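Local coordinates for AOC_like domain-containing protein (Frankia sp. Cc1.17, PDB 7DVI) that catalyses an exo-selective intermolecular Diels-Alder reaction on non-natural substrates and folds as an allene oxide cyclase-like beta barrel, at residues 72-77 / 83-88; 111-116 / 144-149; 56-61 / 91-96. All blocks are in the same frame, centred on the assembly; numbering follows the deposited sequence.

Interaction 1 of 3, residues 72-77 / 83-88; sequences EIRYKK and LTYYSE. With EDO (1,2-ethanediol), chain G; EDO (1,2-ethanediol), chain F; EDO (1,2-ethanediol), chain D; EDO (1,2-ethanediol), chain R.
Y75 holds CG between its backbone N and its carbonyl carbon (chi1 65°). This lays its ring alongside L83, with both side chains pointing the same way. L83 CB sits over the centre of one ring face, 3.5 Å from the centroid of the Y75 ring, in a CH-pi contact. L83 CG follows toward the phenol end and lies 3.5 Å from Y75 OH. R74 bends at chi2 and chi3, which brings its guanidinium beside Y85. There R74 NH1 lies 3.8 Å from Y85 CB. An ethanediol, probably from the crystallisation liquor, bridges the pair. Its O2 accepts from R74 NH1 at 2.8 Å, in the guanidinium plane, and its C2 lies over one face of the Y85 ring.

The backbone makes a classic beta bulge here: R74 and Y75 both face L83. L83 O accepts from R74 N at 2.7 Å and from Y75 N at 3.3 Å, both in its carbonyl plane. L83 N returns a bond of 2.8 Å to Y75 O. Further along, Y85 N donates to E72 O at 2.8 Å, while the reverse bond is weak. On the other face of the sheet, I73 CD1 packs beside T84 OG1, which bonds V82 O.

The two segments belong to the hairpin of strands 63-76 and 82-92. Next to it, strand 95-104 sets W102 edge-to-face with Y75 and Y85, and E100 binds Y85 OH. Helix 105-109 touches T84 through F105, and D129 of the second subunit takes Y75 OH and K77 NZ.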
# COMPACT_ATOMS: atom_id res chain seq x y z
N GLU A 72 -2.47 14.00 -1.91
CA GLU A 72 -3.15 14.29 -3.19
C GLU A 72 -4.49 13.57 -3.16
O GLU A 72 -4.51 12.34 -2.86
CB GLU A 72 -2.33 13.84 -4.38
CG GLU A 72 -2.98 14.17 -5.70
CD GLU A 72 -2.10 14.01 -6.91
OE1 GLU A 72 -0.89 13.67 -6.73
OE2 GLU A 72 -2.59 14.30 -8.03
N ILE A 73 -5.56 14.31 -3.48
CA ILE A 73 -6.89 13.67 -3.68
C ILE A 73 -6.78 12.87 -4.97
O ILE A 73 -6.48 13.50 -6.02
CB ILE A 73 -8.01 14.74 -3.81
CG1 ILE A 73 -7.99 15.76 -2.67
CG2 ILE A 73 -9.34 14.04 -3.97
CD1 ILE A 73 -8.16 15.17 -1.29
N ARG A 74 -7.00 11.57 -4.97
CA ARG A 74 -6.68 10.82 -6.21
C ARG A 74 -7.95 10.31 -6.90
O ARG A 74 -7.97 10.24 -8.13
CB ARG A 74 -5.72 9.66 -5.90
CG ARG A 74 -4.30 10.12 -5.61
CD ARG A 74 -3.59 10.59 -6.87
NE ARG A 74 -3.31 9.41 -7.67
CZ ARG A 74 -2.32 8.52 -7.45
NH1 ARG A 74 -1.40 8.71 -6.50
NH2 ARG A 74 -2.28 7.43 -8.19
N TYR A 75 -8.91 9.85 -6.17
CA TYR A 75 -10.16 9.31 -6.78
C TYR A 75 -11.27 9.20 -5.75
O TYR A 75 -10.97 9.23 -4.54
CB TYR A 75 -9.92 7.94 -7.43
CG TYR A 75 -9.53 6.80 -6.52
CD1 TYR A 75 -8.21 6.46 -6.27
CD2 TYR A 75 -10.50 5.95 -6.01
CE1 TYR A 75 -7.86 5.36 -5.50
CE2 TYR A 75 -10.18 4.85 -5.24
CZ TYR A 75 -8.85 4.55 -4.97
OH TYR A 75 -8.62 3.46 -4.20
N LYS A 76 -12.52 9.09 -6.25
CA LYS A 76 -13.73 8.95 -5.41
C LYS A 76 -14.39 7.61 -5.74
O LYS A 76 -14.35 7.14 -6.88
CB LYS A 76 -14.66 10.16 -5.57
CG LYS A 76 -14.02 11.49 -5.22
CD LYS A 76 -14.97 12.68 -5.30
CE LYS A 76 -14.28 13.98 -5.66
NZ LYS A 76 -15.20 15.14 -5.56
N LYS A 77 -14.92 6.98 -4.72
CA LYS A 77 -15.65 5.73 -4.90
C LYS A 77 -17.17 6.00 -4.94
O LYS A 77 -17.62 7.00 -4.34
CB LYS A 77 -15.29 4.81 -3.75
CG LYS A 77 -13.85 4.30 -3.86
CD LYS A 77 -13.70 2.87 -3.49
CE LYS A 77 -13.86 2.70 -2.01
NZ LYS A 77 -13.96 1.26 -1.69
N LEU A 83 -10.35 8.98 -1.82
CA LEU A 83 -9.08 8.26 -1.64
C LEU A 83 -7.95 9.23 -1.98
O LEU A 83 -7.92 9.87 -3.07
CB LEU A 83 -9.08 6.97 -2.48
CG LEU A 83 -9.57 5.72 -1.76
CD1 LEU A 83 -8.69 5.31 -0.59
CD2 LEU A 83 -11.01 5.88 -1.29
N THR A 84 -7.10 9.37 -0.98
CA THR A 84 -6.06 10.40 -0.85
C THR A 84 -4.72 9.68 -0.64
O THR A 84 -4.64 8.82 0.27
CB THR A 84 -6.46 11.33 0.31
OG1 THR A 84 -7.77 11.84 0.06
CG2 THR A 84 -5.54 12.52 0.44
N TYR A 85 -3.71 10.06 -1.41
CA TYR A 85 -2.37 9.41 -1.37
C TYR A 85 -1.39 10.31 -0.66
O TYR A 85 -1.14 11.42 -1.16
CB TYR A 85 -1.89 9.01 -2.75
CG TYR A 85 -0.81 7.94 -2.68
CD1 TYR A 85 -1.17 6.62 -2.56
CD2 TYR A 85 0.54 8.28 -2.61
CE1 TYR A 85 -0.21 5.63 -2.46
CE2 TYR A 85 1.51 7.29 -2.54
CZ TYR A 85 1.13 5.97 -2.45
OH TYR A 85 2.06 4.98 -2.32
N TYR A 86 -0.84 9.79 0.44
CA TYR A 86 0.13 10.47 1.32
C TYR A 86 1.53 9.85 1.11
O TYR A 86 1.66 8.61 0.91
CB TYR A 86 -0.25 10.29 2.79
CG TYR A 86 -1.43 11.09 3.24
CD1 TYR A 86 -2.72 10.63 3.00
CD2 TYR A 86 -1.27 12.28 3.93
CE1 TYR A 86 -3.82 11.37 3.40
CE2 TYR A 86 -2.38 13.00 4.38
CZ TYR A 86 -3.65 12.56 4.07
OH TYR A 86 -4.75 13.27 4.47
N SER A 87 2.53 10.70 1.11
CA SER A 87 3.96 10.33 1.09
C SER A 87 4.72 11.25 2.03
O SER A 87 4.60 12.50 1.85
CB SER A 87 4.52 10.44 -0.29
OG SER A 87 5.70 9.69 -0.39
N GLU A 88 5.53 10.67 2.92
CA GLU A 88 6.32 11.49 3.84
C GLU A 88 7.62 10.78 4.27
O GLU A 88 7.72 9.54 4.21
CB GLU A 88 5.49 11.83 5.08
CG GLU A 88 5.12 10.65 5.90
CD GLU A 88 4.02 10.92 6.90
OE1 GLU A 88 4.08 12.01 7.56
OE2 GLU A 88 3.22 9.98 7.10
C1 EDO G . 1.28 15.94 -9.13
O1 EDO G . 0.54 16.41 -7.99
C2 EDO G . 0.90 14.58 -9.67
O2 EDO G . 0.76 13.50 -8.70
C1 EDO F . -0.55 4.31 -6.05
O1 EDO F . -0.89 4.26 -7.40
C2 EDO F . 0.60 5.21 -5.87
O2 EDO F . 0.35 6.48 -6.41
C1 EDO D . -6.88 1.78 -2.11
O1 EDO D . -6.66 0.87 -1.09
C2 EDO D . -6.40 1.22 -3.38
O2 EDO D . -6.38 2.15 -4.46
C1 EDO R . -3.76 16.41 5.85
O1 EDO R . -4.40 15.18 5.93
C2 EDO R . -2.56 16.47 6.72
O2 EDO R . -2.13 17.79 7.02

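Interaction 2 of 3, residues 111-116 / 144-149; sequences GVWVGY and EARISL
W113, in the segment that runs into strand 114-121 of the barrel, reaches past strand 129-135 to E144 and R146 on strand 143-150. The two backbones are well apart: the closest pair of CA atoms, W113 CA and A145 CA, is separated by 8.9 Å. Contact is made by the indole, through its six-membered ring. W113 CG is anti to its carbonyl carbon (chi1 -83°), and this swings the benzo end of the ring toward strand 143-150. CZ2 of W113 meets the carboxylate of E144, 3.7 Å from OE2. This oxygen lies at the ring edge, near the ring plane, and the carboxylate is turned 64° from the indole. The E144 chain is extended and passes obliquely across the end of the indole. W113 CH2 points at the backbone, 4.4 Å from A145 C. W113 CZ3 touches the aliphatic part of R146, 4.0 Å from CG.

The contact is van der Waals packing and buries 165 Å² in all. The charged ends have other partners. The R146 guanidinium is nearly perpendicular to the indole, at 84°, and makes salt bridges to E26 and E133 on the strands flanking its own. E144 OE1 pairs with R135, and W113 also packs on R135. These salt bridges link strand 143-150 to strands 22-37 and 129-135 beside the tryptophan. A145 CB points away from the tryptophan.

G111 shapes the approach to W113. With positive phi it is the C-prime residue of a Schellman motif that ends helix 105-109, with V112 N bonded to D107 O. Such side-chain packing across an intervening strand, on the outer face of the wall, fits a closed antiparallel beta barrel.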
# COMPACT_ATOMS: atom_id res chain seq x y z
N GLY A 111 -12.16 12.28 12.30
CA GLY A 111 -11.37 11.82 13.46
C GLY A 111 -11.25 10.30 13.56
O GLY A 111 -10.98 9.77 14.67
N VAL A 112 -11.40 9.59 12.45
CA VAL A 112 -11.10 8.13 12.39
C VAL A 112 -9.58 7.99 12.24
O VAL A 112 -8.97 8.81 11.51
CB VAL A 112 -11.84 7.44 11.24
CG1 VAL A 112 -11.49 5.96 11.12
CG2 VAL A 112 -13.35 7.64 11.38
N TRP A 113 -9.03 6.97 12.89
CA TRP A 113 -7.64 6.51 12.67
C TRP A 113 -7.42 6.23 11.18
O TRP A 113 -8.16 5.41 10.58
CB TRP A 113 -7.34 5.27 13.50
CG TRP A 113 -6.96 5.57 14.92
CD1 TRP A 113 -7.71 5.33 16.03
CD2 TRP A 113 -5.70 6.07 15.41
NE1 TRP A 113 -7.03 5.68 17.16
CE2 TRP A 113 -5.79 6.14 16.82
CE3 TRP A 113 -4.52 6.51 14.80
CZ2 TRP A 113 -4.75 6.60 17.63
CZ3 TRP A 113 -3.47 6.96 15.59
CH2 TRP A 113 -3.60 7.02 16.98
N VAL A 114 -6.41 6.87 10.61
CA VAL A 114 -5.94 6.50 9.25
C VAL A 114 -4.47 6.08 9.37
O VAL A 114 -3.83 6.33 10.40
CB VAL A 114 -6.13 7.67 8.27
CG1 VAL A 114 -7.61 8.07 8.17
CG2 VAL A 114 -5.26 8.87 8.61
N GLY A 115 -3.95 5.48 8.31
CA GLY A 115 -2.50 5.36 8.12
C GLY A 115 -2.16 4.42 6.98
O GLY A 115 -3.09 4.00 6.22
N TYR A 116 -0.88 4.09 6.86
CA TYR A 116 -0.36 3.39 5.67
C TYR A 116 1.04 2.83 5.98
O TYR A 116 1.65 3.14 7.02
CB TYR A 116 -0.30 4.37 4.50
CG TYR A 116 -0.01 5.79 4.92
CD1 TYR A 116 1.26 6.21 5.28
CD2 TYR A 116 -1.03 6.72 4.99
CE1 TYR A 116 1.49 7.51 5.71
CE2 TYR A 116 -0.82 8.01 5.43
CZ TYR A 116 0.44 8.42 5.82
OH TYR A 116 0.63 9.73 6.23
N GLU A 144 -3.03 13.21 16.93
CA GLU A 144 -2.43 12.09 17.67
C GLU A 144 -1.83 11.14 16.63
O GLU A 144 -2.50 10.88 15.60
CB GLU A 144 -3.51 11.34 18.43
CG GLU A 144 -2.95 10.29 19.35
CD GLU A 144 -4.03 9.46 20.02
OE1 GLU A 144 -5.22 9.79 19.86
OE2 GLU A 144 -3.68 8.45 20.62
N ALA A 145 -0.63 10.64 16.88
CA ALA A 145 0.03 9.71 15.93
C ALA A 145 0.58 8.48 16.67
O ALA A 145 0.61 8.42 17.93
CB ALA A 145 1.06 10.48 15.15
N ARG A 146 0.81 7.43 15.90
CA ARG A 146 1.52 6.22 16.37
C ARG A 146 2.37 5.68 15.22
O ARG A 146 2.04 5.88 14.00
CB ARG A 146 0.58 5.21 17.02
CG ARG A 146 -0.35 4.46 16.10
CD ARG A 146 -1.20 3.54 16.96
NE ARG A 146 -0.44 2.46 17.59
CZ ARG A 146 -0.07 1.34 16.98
NH1 ARG A 146 0.59 0.42 17.65
NH2 ARG A 146 -0.33 1.14 15.69
N ILE A 147 3.46 5.05 15.62
CA ILE A 147 4.46 4.42 14.72
C ILE A 147 4.73 3.03 15.27
O ILE A 147 4.97 2.89 16.48
CB ILE A 147 5.70 5.29 14.63
CG1 ILE A 147 5.35 6.67 14.08
CG2 ILE A 147 6.78 4.62 13.81
CD1 ILE A 147 6.41 7.68 14.30
N SER A 148 4.61 2.04 14.42
CA SER A 148 4.75 0.63 14.83
C SER A 148 5.48 -0.13 13.72
O SER A 148 4.91 -0.29 12.64
CB SER A 148 3.39 0.12 15.18
OG SER A 148 3.46 -1.22 15.57
N LEU A 149 6.76 -0.47 13.93
CA LEU A 149 7.59 -1.22 12.95
C LEU A 149 8.13 -2.50 13.60
O LEU A 149 8.40 -2.48 14.83
CB LEU A 149 8.69 -0.31 12.43
CG LEU A 149 8.31 0.61 11.26
CD1 LEU A 149 7.55 1.84 11.71
CD2 LEU A 149 9.54 1.04 10.52

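Interaction 3 of 3, residues 56-61 / 91-96. With EDO (1,2-ethanediol), chain I; EDO (1,2-ethanediol), chain H.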
# COMPACT_ATOMS: atom_id res chain seq x y z
N LEU A 56 6.80 15.94 15.94
CA LEU A 56 6.24 14.86 16.74
C LEU A 56 6.89 14.96 18.13
O LEU A 56 8.12 15.12 18.19
CB LEU A 56 6.58 13.51 16.11
CG LEU A 56 5.71 13.09 14.91
CD1 LEU A 56 6.13 13.89 13.70
CD2 LEU A 56 5.86 11.60 14.66
N TYR A 57 6.06 14.76 19.15
CA TYR A 57 6.43 14.68 20.58
C TYR A 57 5.95 13.33 21.09
O TYR A 57 4.82 12.90 20.75
CB TYR A 57 5.85 15.89 21.31
CG TYR A 57 6.48 17.20 20.89
CD1 TYR A 57 6.08 17.86 19.74
CD2 TYR A 57 7.48 17.78 21.67
CE1 TYR A 57 6.69 19.03 19.34
CE2 TYR A 57 8.09 18.95 21.29
CZ TYR A 57 7.69 19.58 20.13
OH TYR A 57 8.27 20.76 19.77
N ASP A 58 6.80 12.66 21.87
CA ASP A 58 6.43 11.35 22.48
C ASP A 58 5.40 11.60 23.59
O ASP A 58 5.01 12.76 23.82
CB ASP A 58 7.70 10.60 22.89
CG ASP A 58 8.44 11.22 24.07
OD1 ASP A 58 7.77 11.93 24.90
OD2 ASP A 58 9.67 11.02 24.11
N SER A 59 4.92 10.54 24.21
CA SER A 59 3.83 10.56 25.21
C SER A 59 4.26 11.37 26.44
O SER A 59 3.38 11.76 27.20
CB SER A 59 3.42 9.18 25.59
OG SER A 59 4.50 8.49 26.20
N SER A 60 5.55 11.67 26.59
CA SER A 60 6.10 12.56 27.63
C SER A 60 6.25 13.99 27.11
O SER A 60 6.80 14.80 27.84
CB SER A 60 7.40 12.01 28.12
OG SER A 60 7.16 10.72 28.66
N ARG A 61 5.79 14.30 25.91
CA ARG A 61 5.87 15.66 25.30
C ARG A 61 7.32 16.13 25.22
O ARG A 61 7.54 17.34 25.14
CB ARG A 61 4.99 16.71 25.99
CG ARG A 61 3.82 17.19 25.12
CD ARG A 61 3.35 18.61 25.40
NE ARG A 61 3.80 19.60 24.42
CZ ARG A 61 5.01 20.13 24.39
NH1 ARG A 61 5.34 21.04 23.50
NH2 ARG A 61 5.90 19.73 25.27
N PHE A 91 12.04 12.03 10.31
CA PHE A 91 13.43 12.17 10.81
C PHE A 91 13.33 12.22 12.34
O PHE A 91 12.85 13.24 12.86
CB PHE A 91 14.03 13.41 10.18
CG PHE A 91 14.24 13.27 8.70
CD1 PHE A 91 15.42 12.74 8.19
CD2 PHE A 91 13.23 13.64 7.81
CE1 PHE A 91 15.61 12.61 6.82
CE2 PHE A 91 13.43 13.54 6.45
CZ PHE A 91 14.60 12.99 5.95
N LEU A 92 13.52 11.09 12.99
CA LEU A 92 13.32 10.95 14.45
C LEU A 92 14.67 10.81 15.18
O LEU A 92 15.73 10.59 14.53
CB LEU A 92 12.42 9.75 14.72
CG LEU A 92 11.15 9.68 13.86
CD1 LEU A 92 10.32 8.51 14.25
CD2 LEU A 92 10.33 10.95 13.99
N ARG A 93 14.63 11.00 16.52
CA ARG A 93 15.83 10.96 17.40
C ARG A 93 16.52 9.59 17.21
O ARG A 93 17.74 9.57 17.14
CB ARG A 93 15.44 11.37 18.84
CG ARG A 93 14.50 10.42 19.60
CD ARG A 93 13.98 10.97 20.94
NE ARG A 93 13.08 10.05 21.64
CZ ARG A 93 12.00 10.41 22.32
NH1 ARG A 93 11.23 9.49 22.88
NH2 ARG A 93 11.64 11.67 22.39
N ASP A 94 15.76 8.52 17.02
CA ASP A 94 16.27 7.12 16.96
C ASP A 94 16.33 6.55 15.52
O ASP A 94 16.71 5.39 15.36
CB ASP A 94 15.45 6.26 17.92
CG ASP A 94 13.95 6.22 17.60
OD1 ASP A 94 13.50 6.90 16.63
OD2 ASP A 94 13.25 5.52 18.31
N GLY A 95 16.03 7.32 14.47
CA GLY A 95 16.18 6.82 13.09
C GLY A 95 15.25 7.52 12.10
O GLY A 95 14.72 8.61 12.41
N ILE A 96 15.21 7.00 10.87
CA ILE A 96 14.53 7.65 9.70
C ILE A 96 13.58 6.62 9.13
O ILE A 96 13.96 5.45 9.09
CB ILE A 96 15.51 8.19 8.65
CG1 ILE A 96 16.42 9.27 9.25
CG2 ILE A 96 14.79 8.71 7.40
CD1 ILE A 96 17.55 9.71 8.33
C1 EDO I . 17.24 12.83 12.18
O1 EDO I . 17.28 11.44 11.98
C2 EDO I . 18.06 13.61 11.24
O2 EDO I . 19.07 12.84 10.64
C1 EDO H . 12.63 3.48 21.71
O1 EDO H . 12.25 4.50 22.60
C2 EDO H . 13.83 3.77 20.91
O2 EDO H . 14.18 5.12 20.85
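D58 and R93 meet in a salt bridge at the surface. The guanidinium comes end-on and gives two N-H groups to one oxygen. R93 NH1 lies 2.5 Å from D58 OD2, on the anti lone pair. R93 NH2 lies 2.7 Å from D58 OD2 and meets it from above the carboxylate plane. The oxygen stays close to the guanidinium plane, yet the two flat groups are turned 73° apart. R93 has two deposited conformers, and this geometry holds for one of them; the very short distance from R93 NH1 to D58 OD2 is doubtful.

R93 reaches across with a chain extended from CG to NE. Its NH2 also bonds L63 O. D58 is positioned by its own turn. Its CG sits between backbone N and carbonyl carbon (chi1 70°), and this lets OD1 accept from S60 N at 2.8 Å. That bond makes an Asx turn, inside a type I turn closed by R61 N to D58 O at 2.7 Å. OD1 also takes E62 N. So one carboxylate oxygen serves the loop and the other serves the arginine.

R93 sits in a second type I turn, L92 to G95, which is the tip of the hairpin between strands 82-92 and 95-104. L92 N bonds G95 O at 2.8 Å, and G95 N bonds L92 O at 3.3 Å. The backbone angles of G95 call for glycine. Beyond R93, D94 is bound by H25 and Y125, and an ethanediol O2 donates to D94 OD2 at 2.7 Å.

How the interactions relate
All three contacts belong to one closed antiparallel barrel. Interactions 1 and 3 share strand 82-92 and lie on opposite sides of the chain's centre, with their centres about 26 Å apart. Interaction 1 is nested in the chain loop that interaction 3 closes. Interaction 2 has its centre about 16 Å from that of interaction 1 and about 14 Å from that of interaction 3, and it touches both. E88 OE2 and Y116 OH are 2.7 Å apart, a probable hydrogen bond between interactions 1 and 2. I147 CD1 of interaction 2 lies 4.0 Å from L56 CD2 of interaction 3. Bound ethanediols lie near all three, but they do not by themselves define an active site.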